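Side-chain contacts in importin-95 (Chaetomium thermophilum, PDB 4XRI), which probably acts as a nuclear import receptor of the importin-beta family that carries protein cargo into the nucleus and binds a small GTPase: residues 465-468 against 469-472; 34-37 against 38-42; 837-840 against 841-845; 646-649 against 650-654. The protein carries 2 engineered substitutions. All blocks are in the same frame, centred on the assembly; numbering follows the deposited sequence.

Interaction 1: residues 465-468 against 469-472; sequences SLFN and GLMN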
loop_
_atom_site.group_PDB
_atom_site.type_symbol
_atom_site.label_atom_id
_atom_site.label_comp_id
_atom_site.label_asym_id
_atom_site.label_seq_id
_atom_site.Cartn_x
_atom_site.Cartn_y
_atom_site.Cartn_z
ATOM N N SER A 465 -22.938 -11.883 -21.590
ATOM C CA SER A 465 -22.944 -12.781 -20.439
ATOM C C SER A 465 -22.590 -12.041 -19.154
ATOM O O SER A 465 -23.170 -12.293 -18.097
ATOM C CB SER A 465 -21.969 -13.938 -20.659
ATOM O OG SER A 465 -20.627 -13.482 -20.668
ATOM N N LEU A 466 -21.631 -11.127 -19.253
ATOM C CA LEU A 466 -21.204 -10.335 -18.108
ATOM C C LEU A 466 -22.314 -9.397 -17.649
ATOM O O LEU A 466 -22.560 -9.257 -16.451
ATOM C CB LEU A 466 -19.943 -9.542 -18.450
ATOM C CG LEU A 466 -18.719 -10.401 -18.770
ATOM C CD1 LEU A 466 -17.663 -9.577 -19.470
ATOM C CD2 LEU A 466 -18.158 -11.033 -17.509
ATOM N N PHE A 467 -22.986 -8.762 -18.605
ATOM C CA PHE A 467 -24.104 -7.882 -18.285
ATOM C C PHE A 467 -25.281 -8.671 -17.730
ATOM O O PHE A 467 -25.941 -8.227 -16.791
ATOM C CB PHE A 467 -24.543 -7.084 -19.513
ATOM C CG PHE A 467 -23.842 -5.761 -19.656
ATOM C CD1 PHE A 467 -23.040 -5.501 -20.753
ATOM C CD2 PHE A 467 -23.981 -4.783 -18.687
ATOM C CE1 PHE A 467 -22.394 -4.285 -20.884
ATOM C CE2 PHE A 467 -23.338 -3.567 -18.810
ATOM C CZ PHE A 467 -22.543 -3.317 -19.911
ATOM N N ASN A 468 -25.540 -9.837 -18.312
ATOM C CA ASN A 468 -26.594 -10.717 -17.819
ATOM C C ASN A 468 -26.347 -11.089 -16.365
ATOM O O ASN A 468 -27.272 -11.118 -15.552
ATOM C CB ASN A 468 -26.690 -11.979 -18.679
ATOM C CG ASN A 468 -27.842 -12.875 -18.269
ATOM O OD1 ASN A 468 -27.639 -13.958 -17.720
ATOM N ND2 ASN A 468 -29.063 -12.422 -18.531
ATOM N N GLY A 469 -25.088 -11.362 -16.044
ATOM C CA GLY A 469 -24.694 -11.669 -14.682
ATOM C C GLY A 469 -24.833 -10.467 -13.770
ATOM O O GLY A 469 -25.339 -10.581 -12.654
ATOM N N LEU A 470 -24.385 -9.311 -14.248
ATOM C CA LEU A 470 -24.444 -8.079 -13.467
ATOM C C LEU A 470 -25.876 -7.675 -13.135
ATOM O O LEU A 470 -26.167 -7.251 -12.015
ATOM C CB LEU A 470 -23.750 -6.937 -14.217
ATOM C CG LEU A 470 -23.943 -5.526 -13.652
ATOM C CD1 LEU A 470 -23.458 -5.440 -12.215
ATOM C CD2 LEU A 470 -23.235 -4.496 -14.520
ATOM N N MET A 471 -26.770 -7.817 -14.107
ATOM C CA MET A 471 -28.129 -7.309 -13.964
ATOM C C MET A 471 -29.073 -8.278 -13.252
ATOM O O MET A 471 -30.171 -7.889 -12.849
ATOM C CB MET A 471 -28.697 -6.949 -15.341
ATOM C CG MET A 471 -27.887 -5.884 -16.077
ATOM S SD MET A 471 -28.521 -5.493 -17.722
ATOM C CE MET A 471 -30.042 -4.646 -17.308
ATOM N N ASN A 472 -28.655 -9.529 -13.089
ATOM C CA ASN A 472 -29.539 -10.530 -12.496
ATOM C C ASN A 472 -28.947 -11.312 -11.322
ATOM O O ASN A 472 -29.674 -12.012 -10.614
ATOM C CB ASN A 472 -29.993 -11.523 -13.568
ATOM C CG ASN A 472 -30.637 -10.844 -14.759
ATOM O OD1 ASN A 472 -31.741 -10.309 -14.660
ATOM N ND2 ASN A 472 -29.955 -10.872 -15.898
#

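Interaction 2: residues 34-37 against 38-42; sequences LTHA and AETNF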
loop_
_atom_site.group_PDB
_atom_site.type_symbol
_atom_site.label_atom_id
_atom_site.label_comp_id
_atom_site.label_asym_id
_atom_site.label_seq_id
_atom_site.Cartn_x
_atom_site.Cartn_y
_atom_site.Cartn_z
ATOM N N LEU A 34 -7.183 3.091 35.915
ATOM C CA LEU A 34 -5.811 2.625 35.761
ATOM C C LEU A 34 -4.876 3.773 35.403
ATOM O O LEU A 34 -3.805 3.922 35.992
ATOM C CB LEU A 34 -5.732 1.536 34.693
ATOM C CG LEU A 34 -6.480 0.239 35.000
ATOM C CD1 LEU A 34 -6.423 -0.697 33.803
ATOM C CD2 LEU A 34 -5.910 -0.434 36.243
ATOM N N THR A 35 -5.291 4.580 34.431
ATOM C CA THR A 35 -4.506 5.729 33.998
ATOM C C THR A 35 -4.303 6.703 35.151
ATOM O O THR A 35 -3.204 7.221 35.352
ATOM C CB THR A 35 -5.179 6.467 32.827
ATOM O OG1 THR A 35 -5.416 5.550 31.752
ATOM C CG2 THR A 35 -4.292 7.599 32.332
ATOM N N HIS A 36 -5.372 6.943 35.904
ATOM C CA HIS A 36 -5.306 7.795 37.085
ATOM C C HIS A 36 -4.346 7.221 38.116
ATOM O O HIS A 36 -3.568 7.953 38.730
ATOM C CB HIS A 36 -6.696 7.971 37.702
ATOM C CG HIS A 36 -6.671 8.502 39.100
ATOM N ND1 HIS A 36 -7.083 7.759 40.188
ATOM C CD2 HIS A 36 -6.274 9.700 39.594
ATOM C CE1 HIS A 36 -6.947 8.478 41.286
ATOM N NE2 HIS A 36 -6.457 9.660 40.955
ATOM N N ALA A 37 -4.406 5.906 38.297
ATOM C CA ALA A 37 -3.518 5.218 39.226
ATOM C C ALA A 37 -2.061 5.368 38.813
ATOM O O ALA A 37 -1.184 5.545 39.654
ATOM C CB ALA A 37 -3.890 3.746 39.324
ATOM N N ALA A 38 -1.811 5.312 37.510
ATOM C CA ALA A 38 -0.457 5.440 36.987
ATOM C C ALA A 38 0.039 6.877 37.095
ATOM O O ALA A 38 1.236 7.140 36.986
ATOM C CB ALA A 38 -0.402 4.971 35.541
ATOM N N GLU A 39 -0.890 7.803 37.299
ATOM C CA GLU A 39 -0.564 9.220 37.389
ATOM C C GLU A 39 -0.320 9.638 38.838
ATOM O O GLU A 39 0.580 10.428 39.115
ATOM C CB GLU A 39 -1.685 10.063 36.776
ATOM C CG GLU A 39 -1.687 10.084 35.246
ATOM C CD GLU A 39 -2.949 10.694 34.649
ATOM O OE1 GLU A 39 -3.838 11.120 35.417
ATOM O OE2 GLU A 39 -3.049 10.740 33.404
ATOM N N THR A 40 -1.106 9.095 39.765
ATOM C CA THR A 40 -1.004 9.506 41.164
ATOM C C THR A 40 0.234 8.908 41.846
ATOM O O THR A 40 0.937 9.606 42.576
ATOM C CB THR A 40 -2.282 9.135 41.957
ATOM O OG1 THR A 40 -2.141 9.559 43.316
ATOM C CG2 THR A 40 -2.567 7.639 41.915
ATOM N N ASN A 41 0.503 7.627 41.606
ATOM C CA ASN A 41 1.688 6.978 42.151
ATOM C C ASN A 41 2.115 5.858 41.217
ATOM O O ASN A 41 1.628 4.730 41.318
ATOM C CB ASN A 41 1.425 6.440 43.562
ATOM C CG ASN A 41 2.701 6.016 44.283
ATOM O OD1 ASN A 41 3.711 5.694 43.658
ATOM N ND2 ASN A 41 2.653 6.013 45.610
ATOM N N PHE A 42 3.031 6.180 40.312
ATOM C CA PHE A 42 3.446 5.253 39.266
ATOM C C PHE A 42 4.087 3.989 39.833
ATOM O O PHE A 42 3.818 2.885 39.362
ATOM C CB PHE A 42 4.410 5.945 38.304
ATOM C CG PHE A 42 4.803 5.101 37.130
ATOM C CD1 PHE A 42 3.872 4.764 36.162
ATOM C CD2 PHE A 42 6.103 4.647 36.991
ATOM C CE1 PHE A 42 4.230 3.988 35.078
ATOM C CE2 PHE A 42 6.467 3.870 35.908
ATOM C CZ PHE A 42 5.529 3.540 34.951
#

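Interaction 3: residues 837-840 against 841-845; sequences QDWI and TAMIR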
loop_
_atom_site.group_PDB
_atom_site.type_symbol
_atom_site.label_atom_id
_atom_site.label_comp_id
_atom_site.label_asym_id
_atom_site.label_seq_id
_atom_site.Cartn_x
_atom_site.Cartn_y
_atom_site.Cartn_z
ATOM N N GLN A 837 30.241 24.281 -17.025
ATOM C CA GLN A 837 30.674 23.399 -15.948
ATOM C C GLN A 837 30.359 21.953 -16.309
ATOM O O GLN A 837 29.365 21.675 -16.984
ATOM C CB GLN A 837 30.007 23.777 -14.624
ATOM C CG GLN A 837 30.560 25.037 -13.982
ATOM C CD GLN A 837 29.855 25.380 -12.684
ATOM O OE1 GLN A 837 30.414 25.218 -11.599
ATOM N NE2 GLN A 837 28.621 25.856 -12.790
ATOM N N ASP A 838 31.207 21.036 -15.860
ATOM C CA ASP A 838 31.120 19.646 -16.287
ATOM C C ASP A 838 29.917 18.903 -15.712
ATOM O O ASP A 838 29.355 18.028 -16.373
ATOM C CB ASP A 838 32.402 18.902 -15.917
ATOM C CG ASP A 838 33.611 19.419 -16.671
ATOM O OD1 ASP A 838 33.448 19.844 -17.834
ATOM O OD2 ASP A 838 34.723 19.406 -16.099
ATOM N N TRP A 839 29.517 19.247 -14.492
ATOM C CA TRP A 839 28.402 18.550 -13.858
ATOM C C TRP A 839 27.091 18.862 -14.569
ATOM O O TRP A 839 26.177 18.038 -14.588
ATOM C CB TRP A 839 28.304 18.900 -12.369
ATOM C CG TRP A 839 27.963 20.334 -12.058
ATOM C CD1 TRP A 839 28.841 21.345 -11.786
ATOM C CD2 TRP A 839 26.652 20.906 -11.959
ATOM N NE1 TRP A 839 28.160 22.511 -11.536
ATOM C CE2 TRP A 839 26.813 22.270 -11.636
ATOM C CE3 TRP A 839 25.356 20.403 -12.121
ATOM C CZ2 TRP A 839 25.734 23.133 -11.469
ATOM C CZ3 TRP A 839 24.284 21.262 -11.958
ATOM C CH2 TRP A 839 24.480 22.610 -11.629
ATOM N N ILE A 840 27.008 20.050 -15.158
ATOM C CA ILE A 840 25.855 20.423 -15.968
ATOM C C ILE A 840 25.735 19.513 -17.182
ATOM O O ILE A 840 24.704 18.875 -17.396
ATOM C CB ILE A 840 25.942 21.881 -16.450
ATOM C CG1 ILE A 840 25.837 22.849 -15.270
ATOM C CG2 ILE A 840 24.850 22.164 -17.474
ATOM C CD1 ILE A 840 24.423 23.304 -14.972
ATOM N N THR A 841 26.803 19.475 -17.976
ATOM C CA THR A 841 26.863 18.651 -19.177
ATOM C C THR A 841 26.572 17.192 -18.856
ATOM O O THR A 841 25.803 16.533 -19.553
ATOM C CB THR A 841 28.244 18.750 -19.854
ATOM O OG1 THR A 841 28.544 20.122 -20.138
ATOM C CG2 THR A 841 28.268 17.946 -21.145
ATOM N N ALA A 842 27.185 16.703 -17.783
ATOM C CA ALA A 842 26.978 15.333 -17.331
ATOM C C ALA A 842 25.521 15.085 -16.957
ATOM O O ALA A 842 24.956 14.041 -17.285
ATOM C CB ALA A 842 27.889 15.023 -16.150
ATOM N N MET A 843 24.921 16.055 -16.273
ATOM C CA MET A 843 23.528 15.960 -15.851
ATOM C C MET A 843 22.592 15.822 -17.045
ATOM O O MET A 843 21.715 14.960 -17.064
ATOM C CB MET A 843 23.141 17.188 -15.023
ATOM C CG MET A 843 21.787 17.101 -14.345
ATOM S SD MET A 843 21.361 18.649 -13.526
ATOM C CE MET A 843 19.909 18.156 -12.600
ATOM N N ILE A 844 22.788 16.681 -18.039
ATOM C CA ILE A 844 21.964 16.677 -19.240
ATOM C C ILE A 844 22.185 15.417 -20.061
ATOM O O ILE A 844 21.229 14.773 -20.499
ATOM C CB ILE A 844 22.256 17.898 -20.119
ATOM C CG1 ILE A 844 22.026 19.177 -19.320
ATOM C CG2 ILE A 844 21.394 17.877 -21.374
ATOM C CD1 ILE A 844 22.368 20.416 -20.087
ATOM N N ARG A 845 23.452 15.073 -20.267
ATOM C CA ARG A 845 23.804 13.893 -21.047
ATOM C C ARG A 845 23.218 12.626 -20.434
ATOM O O ARG A 845 22.715 11.762 -21.150
ATOM C CB ARG A 845 25.320 13.759 -21.169
ATOM C CG ARG A 845 25.752 12.577 -22.017
ATOM C CD ARG A 845 27.190 12.187 -21.744
ATOM N NE ARG A 845 27.452 10.807 -22.139
ATOM C CZ ARG A 845 27.137 9.748 -21.399
ATOM N NH1 ARG A 845 27.411 8.526 -21.836
ATOM N NH2 ARG A 845 26.545 9.911 -20.224
#

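Interaction 4: residues 646-649 against 650-654; sequences KYME and AFAPF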
loop_
_atom_site.group_PDB
_atom_site.type_symbol
_atom_site.label_atom_id
_atom_site.label_comp_id
_atom_site.label_asym_id
_atom_site.label_seq_id
_atom_site.Cartn_x
_atom_site.Cartn_y
_atom_site.Cartn_z
ATOM N N LYS A 646 -16.524 32.600 -15.425
ATOM C CA LYS A 646 -17.802 33.105 -14.929
ATOM C C LYS A 646 -18.270 32.394 -13.659
ATOM O O LYS A 646 -19.157 32.887 -12.958
ATOM C CB LYS A 646 -18.884 32.991 -16.008
ATOM C CG LYS A 646 -19.186 31.575 -16.481
ATOM C CD LYS A 646 -20.506 31.544 -17.241
ATOM C CE LYS A 646 -20.628 30.330 -18.138
ATOM N NZ LYS A 646 -21.959 30.281 -18.808
ATOM N N TYR A 647 -17.671 31.247 -13.356
ATOM C CA TYR A 647 -18.047 30.485 -12.166
ATOM C C TYR A 647 -17.173 30.817 -10.963
ATOM O O TYR A 647 -17.411 30.325 -9.861
ATOM C CB TYR A 647 -17.976 28.981 -12.442
ATOM C CG TYR A 647 -18.800 28.550 -13.628
ATOM C CD1 TYR A 647 -18.205 27.956 -14.735
ATOM C CD2 TYR A 647 -20.172 28.754 -13.650
ATOM C CE1 TYR A 647 -18.958 27.567 -15.826
ATOM C CE2 TYR A 647 -20.931 28.372 -14.738
ATOM C CZ TYR A 647 -20.320 27.777 -15.821
ATOM O OH TYR A 647 -21.070 27.397 -16.906
ATOM N N MET A 648 -16.165 31.656 -11.176
ATOM C CA MET A 648 -15.181 31.930 -10.136
ATOM C C MET A 648 -15.746 32.739 -8.973
ATOM O O MET A 648 -15.314 32.566 -7.839
ATOM C CB MET A 648 -13.967 32.650 -10.730
ATOM C CG MET A 648 -13.042 31.727 -11.518
ATOM S SD MET A 648 -12.440 30.341 -10.525
ATOM C CE MET A 648 -11.340 31.178 -9.384
ATOM N N GLU A 649 -16.703 33.621 -9.242
ATOM C CA GLU A 649 -17.289 34.419 -8.169
ATOM C C GLU A 649 -17.980 33.520 -7.146
ATOM O O GLU A 649 -17.839 33.707 -5.937
ATOM C CB GLU A 649 -18.280 35.446 -8.720
ATOM C CG GLU A 649 -18.834 36.383 -7.655
ATOM C CD GLU A 649 -19.707 37.483 -8.228
ATOM O OE1 GLU A 649 -19.804 37.584 -9.469
ATOM O OE2 GLU A 649 -20.297 38.246 -7.433
ATOM N N ALA A 650 -18.715 32.531 -7.640
ATOM C CA ALA A 650 -19.441 31.614 -6.774
ATOM C C ALA A 650 -18.531 30.533 -6.200
ATOM O O ALA A 650 -18.686 30.131 -5.047
ATOM C CB ALA A 650 -20.595 30.978 -7.530
ATOM N N PHE A 651 -17.577 30.069 -7.001
ATOM C CA PHE A 651 -16.767 28.918 -6.613
ATOM C C PHE A 651 -15.562 29.254 -5.734
ATOM O O PHE A 651 -15.215 28.474 -4.849
ATOM C CB PHE A 651 -16.284 28.169 -7.857
ATOM C CG PHE A 651 -15.355 27.028 -7.552
ATOM C CD1 PHE A 651 -15.743 26.015 -6.693
ATOM C CD2 PHE A 651 -14.100 26.963 -8.132
ATOM C CE1 PHE A 651 -14.890 24.970 -6.401
ATOM C CE2 PHE A 651 -13.245 25.911 -7.852
ATOM C CZ PHE A 651 -13.643 24.914 -6.988
ATOM N N ALA A 652 -14.933 30.403 -5.971
ATOM C CA ALA A 652 -13.696 30.764 -5.267
ATOM C C ALA A 652 -13.792 30.683 -3.733
ATOM O O ALA A 652 -12.868 30.177 -3.097
ATOM C CB ALA A 652 -13.229 32.164 -5.685
ATOM N N PRO A 653 -14.893 31.179 -3.128
ATOM C CA PRO A 653 -14.969 31.037 -1.666
ATOM C C PRO A 653 -14.955 29.585 -1.178
ATOM O O PRO A 653 -14.385 29.307 -0.121
ATOM C CB PRO A 653 -16.302 31.712 -1.323
ATOM C CG PRO A 653 -16.483 32.719 -2.393
ATOM C CD PRO A 653 -15.967 32.055 -3.633
ATOM N N PHE A 654 -15.569 28.676 -1.928
ATOM C CA PHE A 654 -15.514 27.259 -1.583
ATOM C C PHE A 654 -14.085 26.746 -1.698
ATOM O O PHE A 654 -13.617 25.976 -0.860
ATOM C CB PHE A 654 -16.438 26.437 -2.483
ATOM C CG PHE A 654 -17.899 26.632 -2.197
ATOM C CD1 PHE A 654 -18.543 25.851 -1.252
ATOM C CD2 PHE A 654 -18.632 27.587 -2.880
ATOM C CE1 PHE A 654 -19.890 26.022 -0.992
ATOM C CE2 PHE A 654 -19.978 27.762 -2.626
ATOM C CZ PHE A 654 -20.608 26.981 -1.677
HETATM O O HOH W 1 -19.963 32.803 -10.381
#

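Interaction 1: residues 465-468 against 469-472
The side-chain amide of Asn472 folds back over the preceding turn and reaches the carbonyl of Asn468. Its ND2 donates to Asn468 O at 2.7 Å. It meets a lone pair in the carbonyl plane, but the acceptor lies 23° out of the plane of the donating amide. The first torsion explains the reach: CG of Asn472 stands beside its own backbone N (chi1 -55°). Asn472 N makes a second, weak bond to the same oxygen, so one donor grips Asn468 O firmly and one only loosely. The amide of Asn468 crosses that of Asn472, with 54° between their planes. The two ND2 atoms, of Asn468 and Asn472, are 3.2 Å apart, but both are donors and do not bond. Met471 lays its CG 3.1 Å from Phe467 O, and Phe467 CD2 meets Leu470 CD2 at 4.2 Å. Phe467 packs on Ser509, Asn512 and Leu513 of helix 503-516. Leu466 and Leu470 turn to helix 477-490. The asparagines stay on the exposed side. Such an amphipathic helix, packed on the next helices in the chain, is characteristic of the alpha solenoid of HEAT-repeat proteins such as importin beta.

Interaction 2: residues 34-37 against 38-42
Residues 34-40 form the last turns of helix 24-40, and Asn41 is the first residue to leave helical backbone angles. Ala38 N bonds Leu34 O at 2.9 Å in the regular helical way. His36 O then takes two donors. Thr40 N, at 2.9 Å from His36 O, comes nearly straight on to the carbonyl. Glu39 N, at 3.0 Å from His36 O, sits above the carbonyl plane, 72° out of it and off any lone pair. His36 O thus serves an i+3 and an i+4 donor in the last turn. Asn41 N makes a long, weak bond to Ala37 O at 3.3 Å.

The side chains add mostly van der Waals contact. Thr35 and Glu39 lie alongside each other and point the same way. The methyl CG2 of Thr35 meets Glu39 OE2 at 3.5 Å. The hydroxyl of Thr35 is turned to Glu31 O instead. CG of Glu39 rests 3.2 Å from Thr35 O. Thr40 CG2 lies over one face of the His36 ring. The chi1 of Thr40, -180°, sets CG2 between the backbone N and the carbonyl carbon, where CG2 is 3.4 Å from His36 O.

Asn41 is also the N-cap of helix 42-54, its OD1 accepting from Gln44 N. One residue therefore ends one helix and starts the next. On the inner side, Leu34, Ala37 and Ala38 pack on Tyr45 of helix 42-54. Leu34 also touches Ile15 and Ser19 of helix 11-19, and Phe42 reaches the loop residues Ala73 and Thr93.

Interaction 3: residues 837-840 against 841-845
Trp839 and Met843 meet one turn apart on the packed side of helix 838-849. The sulfur SD of Met843 stands at the edge of the indole, near its plane, 4.2 Å from Trp839 CZ3. The extended Met843 chain carries SD out along that edge. One face of the same indole is covered by Ile840, whose CG1 sits 3.6 Å above the ring centre. Trp839 is therefore held from a face and from an edge. Ile840 and Ile844 run side by side in the same direction, with Ile840 CG2 4.0 Å from Ile844 CD1. Beneath them Ile844 N bonds Ile840 O at 3.0 Å, almost straight on.

The other side is looser and open to solvent. Asp838, Thr841, Ala842 and Arg845 are exposed there. Contact on that side is chiefly with the backbone: Ala842 N bonds Asp838 O at 2.9 Å, and Ala842 CB lies 3.4 Å from the same Asp838 O. Gln837, the N-cap residue, sends its NE2 back to Ala834 O.

The packed side faces three helices. Trp839 and Ile840 lie on helix 791-802, with Ile840 against Phe795. Met843 fits among Met812, Ser815 and Met816 of helix 809-825. Ile844 bridges Met816 and helix 855-872, where it touches Arg865 and Val868.

Interaction 4: residues 646-649 against 650-654
Met648 curls toward the next turn and sets its sulfur at the edge of the Phe651 ring, near the ring plane. Met648 SD is 4.5 Å from Phe651 CD2, a loose contact. All three Met648 torsions lie between -57° and -76°, which curls the chain forward along the helix. Its methyl CE ends 4.3 Å from Ala652 CB. The side chain of Phe651 projects with CG beside its own carbonyl carbon (chi1 176°), and its ring packs on Leu613 and Ile633.

Tyr647 turns one face to Lys646, whose CG lies 3.8 Å above the ring centre. Their polar ends share Asp606: Lys646 NZ forms a salt bridge and Tyr647 OH a hydrogen bond with its OD1. A water joins the first turn, donating to Lys646 O and accepting from Ala650 N.

Phe651 N bonds Tyr647 O at 2.9 Å, in the carbonyl plane, and Ala652 N bonds Met648 O. Then the helix kinks. Pro653 has no N-H to give, and its CD lies 3.4 Å from Glu649 O. Phe654 N also lacks a bond to the turn before. Ala650 O instead faces the edge of the Phe654 ring, in its plane.

Met648 reaches Val678 and Leu682 of helix 665-682, while Tyr647 and Phe651 face helices 605-616 and 625-640. A proline-kinked helix start, packed between neighbouring helices, fits the alpha-solenoid fold of importin beta.

All four contacts are local, each within consecutive turns of the chain, and none touches another. Interaction 2 lies near the N-terminus and is largely at the surface. Interactions 1, 3 and 4 are partly buried and fall in the later part of the chain. Their nearest atoms are still at least about 31 Å apart. Interactions 1 and 2 lie late in their helices, and polar side chains work there: an amide binds a carbonyl in one, an asparagine caps the following helix in the other. Interactions 3 and 4 lie at helix starts. Both pair a methionine sulfur with an aromatic edge, but interaction 4 adds a proline kink and a bridging water.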